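Local structure of 3-methylaspartate ammonia-lyase (Citrobacter amalonaticus, 1KKO) at residues 173-178 with 194-199. The protein catalyses the reversible anti elimination of ammonia from L-threo-3-methylaspartate to give mesaconate, using magnesium as cofactor. Numbering follows the deposited sequence.
Sequences SGDDRY and HALINN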
ATOM      1  N   SER A 173       2.781  -2.772  13.446  1.00 12.70           N
ATOM      2  CA  SER A 173       3.988  -3.464  13.027  1.00 13.50           C
ATOM      3  C   SER A 173       3.842  -4.907  12.593  1.00 14.42           C
ATOM      4  O   SER A 173       4.735  -5.460  11.950  1.00 15.74           O
ATOM      5  CB  SER A 173       4.928  -3.487  14.231  1.00 13.47           C
ATOM      6  OG  SER A 173       4.365  -4.221  15.311  1.00 13.69           O
ATOM      7  N   GLY A 174       2.759  -5.552  12.986  1.00 14.98           N
ATOM      8  CA  GLY A 174       2.698  -6.990  12.860  1.00 15.55           C
ATOM      9  C   GLY A 174       3.793  -7.548  13.767  1.00 16.28           C
ATOM     10  O   GLY A 174       4.187  -6.928  14.749  1.00 16.15           O
ATOM     11  N   ASP A 175       4.320  -8.725  13.432  1.00 17.17           N
ATOM     12  CA  ASP A 175       5.391  -9.323  14.227  1.00 18.10           C
ATOM     13  C   ASP A 175       6.746  -8.620  14.020  1.00 18.27           C
ATOM     14  O   ASP A 175       7.714  -8.886  14.739  1.00 19.21           O
ATOM     15  CB  ASP A 175       5.507 -10.824  13.921  1.00 18.93           C
ATOM     16  CG  ASP A 175       4.442 -11.648  14.629  1.00 19.80           C
ATOM     17  OD1 ASP A 175       4.306 -11.506  15.872  1.00 21.17           O
ATOM     18  OD2 ASP A 175       3.687 -12.445  14.017  1.00 21.02           O
ATOM     19  N   ASP A 176       6.811  -7.712  13.052  1.00 17.67           N
ATOM     20  CA  ASP A 176       8.045  -6.973  12.752  1.00 17.75           C
ATOM     21  C   ASP A 176       8.190  -5.812  13.749  1.00 17.02           C
ATOM     22  O   ASP A 176       8.408  -4.657  13.357  1.00 16.48           O
ATOM     23  CB  ASP A 176       7.937  -6.433  11.322  1.00 18.34           C
ATOM     24  CG  ASP A 176       9.272  -6.227  10.642  1.00 20.34           C
ATOM     25  OD1 ASP A 176      10.310  -6.686  11.158  1.00 22.35           O
ATOM     26  OD2 ASP A 176       9.356  -5.603   9.559  1.00 22.87           O
ATOM     27  N   ARG A 177       8.081  -6.131  15.038  1.00 16.57           N
ATOM     28  CA  ARG A 177       7.952  -5.120  16.091  1.00 16.42           C
ATOM     29  C   ARG A 177       9.199  -4.324  16.450  1.00 16.58           C
ATOM     30  O   ARG A 177       9.128  -3.411  17.267  1.00 16.17           O
ATOM     31  CB  ARG A 177       7.335  -5.745  17.345  1.00 16.37           C
ATOM     32  CG  ARG A 177       8.224  -6.743  18.092  1.00 17.10           C
ATOM     33  CD  ARG A 177       7.535  -7.345  19.310  1.00 17.48           C
ATOM     34  NE  ARG A 177       6.335  -8.030  18.884  1.00 17.19           N
ATOM     35  CZ  ARG A 177       6.292  -9.226  18.314  1.00 18.11           C
ATOM     36  NH1 ARG A 177       7.393  -9.954  18.149  1.00 19.48           N
ATOM     37  NH2 ARG A 177       5.134  -9.700  17.919  1.00 17.21           N
ATOM     38  N   TYR A 178      10.334  -4.646  15.833  1.00 16.61           N
ATOM     39  CA  TYR A 178      11.549  -3.876  16.061  1.00 16.65           C
ATOM     40  C   TYR A 178      11.843  -3.013  14.834  1.00 16.44           C
ATOM     41  O   TYR A 178      11.926  -1.793  14.929  1.00 16.73           O
ATOM     42  CB  TYR A 178      12.729  -4.797  16.403  1.00 16.90           C
ATOM     43  CG  TYR A 178      12.466  -5.609  17.644  1.00 17.73           C
ATOM     44  CD1 TYR A 178      12.516  -5.024  18.902  1.00 18.44           C
ATOM     45  CD2 TYR A 178      12.120  -6.938  17.558  1.00 18.90           C
ATOM     46  CE1 TYR A 178      12.244  -5.752  20.043  1.00 19.32           C
ATOM     47  CE2 TYR A 178      11.842  -7.677  18.695  1.00 19.49           C
ATOM     48  CZ  TYR A 178      11.912  -7.075  19.934  1.00 19.38           C
ATOM     49  OH  TYR A 178      11.641  -7.814  21.069  1.00 21.82           O
ATOM     50  N   HIS A 194       1.658  -0.990  17.934  1.00 11.85           N
ATOM     51  CA  HIS A 194       0.783  -2.156  18.011  1.00 12.36           C
ATOM     52  C   HIS A 194       1.515  -3.399  18.566  1.00 12.57           C
ATOM     53  O   HIS A 194       1.121  -3.932  19.618  1.00 13.07           O
ATOM     54  CB  HIS A 194       0.075  -2.411  16.674  1.00 12.45           C
ATOM     55  CG  HIS A 194      -0.896  -3.539  16.723  1.00 13.49           C
ATOM     56  ND1 HIS A 194      -2.264  -3.377  16.743  1.00 15.89           N
ATOM     57  CD2 HIS A 194      -0.673  -4.874  16.748  1.00 12.14           C
ATOM     58  CE1 HIS A 194      -2.836  -4.569  16.782  1.00 13.97           C
ATOM     59  NE2 HIS A 194      -1.892  -5.492  16.766  1.00 15.04           N
ATOM     60  N   ALA A 195       2.546  -3.852  17.849  1.00 12.88           N
ATOM     61  CA  ALA A 195       3.479  -4.895  18.297  1.00 13.75           C
ATOM     62  C   ALA A 195       2.967  -6.323  18.328  1.00 13.98           C
ATOM     63  O   ALA A 195       3.728  -7.228  18.665  1.00 14.60           O
ATOM     64  CB  ALA A 195       4.086  -4.518  19.638  1.00 13.80           C
ATOM     65  N   LEU A 196       1.696  -6.527  18.001  1.00 13.84           N
ATOM     66  CA  LEU A 196       1.113  -7.865  17.859  1.00 14.37           C
ATOM     67  C   LEU A 196       1.574  -8.801  18.978  1.00 14.80           C
ATOM     68  O   LEU A 196       2.183  -9.844  18.732  1.00 15.41           O
ATOM     69  CB  LEU A 196       1.463  -8.441  16.485  1.00 14.82           C
ATOM     70  CG  LEU A 196       0.687  -9.682  16.040  1.00 16.24           C
ATOM     71  CD1 LEU A 196      -0.791  -9.453  15.977  1.00 18.29           C
ATOM     72  CD2 LEU A 196       1.210 -10.113  14.684  1.00 17.09           C
ATOM     73  N   ILE A 197       1.286  -8.413  20.215  1.00 15.35           N
ATOM     74  CA  ILE A 197       1.669  -9.219  21.367  1.00 15.49           C
ATOM     75  C   ILE A 197       0.560 -10.255  21.540  1.00 16.10           C
ATOM     76  O   ILE A 197      -0.373 -10.074  22.310  1.00 16.30           O
ATOM     77  CB  ILE A 197       1.843  -8.310  22.595  1.00 15.39           C
ATOM     78  CG1 ILE A 197       2.919  -7.247  22.328  1.00 15.53           C
ATOM     79  CG2 ILE A 197       2.156  -9.124  23.841  1.00 16.02           C
ATOM     80  CD1 ILE A 197       4.323  -7.798  22.156  1.00 15.96           C
ATOM     81  N   ASN A 198       0.664 -11.352  20.798  1.00 16.97           N
ATOM     82  CA  ASN A 198      -0.427 -12.313  20.728  1.00 17.75           C
ATOM     83  C   ASN A 198      -0.074 -13.725  21.219  1.00 18.29           C
ATOM     84  O   ASN A 198      -0.814 -14.671  20.938  1.00 19.82           O
ATOM     85  CB  ASN A 198      -0.980 -12.376  19.300  1.00 18.17           C
ATOM     86  CG  ASN A 198       0.027 -12.928  18.309  1.00 18.17           C
ATOM     87  OD1 ASN A 198       1.149 -13.250  18.677  1.00 18.41           O
ATOM     88  ND2 ASN A 198      -0.369 -13.020  17.045  1.00 18.90           N
ATOM     89  N   ASN A 199       1.053 -13.828  21.924  1.00 18.66           N
ATOM     90  CA  ASN A 199       1.558 -15.086  22.492  1.00 19.80           C
ATOM     91  C   ASN A 199       2.014 -14.830  23.911  1.00 19.91           C
ATOM     92  O   ASN A 199       2.734 -13.873  24.161  1.00 20.14           O
ATOM     93  CB  ASN A 199       2.750 -15.653  21.687  1.00 20.46           C
ATOM     94  CG  ASN A 199       3.291 -16.933  22.280  1.00 22.14           C
ATOM     95  OD1 ASN A 199       4.112 -16.917  23.203  1.00 24.30           O
ATOM     96  ND2 ASN A 199       2.814 -18.064  21.768  1.00 23.42           N
TER
HETATM   97  O   HOH W   1       1.545 -13.834  14.913  1.00 20.85           O
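Arg177 and Ala195 join two neighbouring loops of the TIM barrel of this enolase-superfamily enzyme, those following strands 169-170 and 191-194, and illustrate how one arginine can tie loops together through backbone carbonyls. At the base of its side chain, Arg177 CB lies 4.2 Å from Ala195 CB. The chain runs extended through CG to CD, then bends at chi3 (59°), which turns the guanidinium edge onto the carbonyl of Ala195. Arg177 NE donates a hydrogen bond to Ala195 O at 2.7 Å, in the carbonyl plane, while Ile197 CD1 approaches the same nitrogen obliquely. Arg177 NH2 adds a second to Ala195 O (2.9 Å), giving a side-on, two-nitrogen grip on a single oxygen, and a weak one to Leu196 O. The same NH2 forms a salt bridge with Asp175 OD1, which uses its anti lone pair and lies 20° out of the Arg177 guanidinium plane; Lys203 is a second cationic partner of this oxygen. Close by, Leu196 CB packs against Gly174 O at 3.6 Å, in the type II' turn from Ser173 to Asp176. At the end of strand 191-194 stands His194, assigned as the transition-state stabiliser, its NE2 hydrogen-bonded to Tyr240 OH. A water donates to Asp175 OD2 and accepts from Asn198 ND2 (3.0 Å).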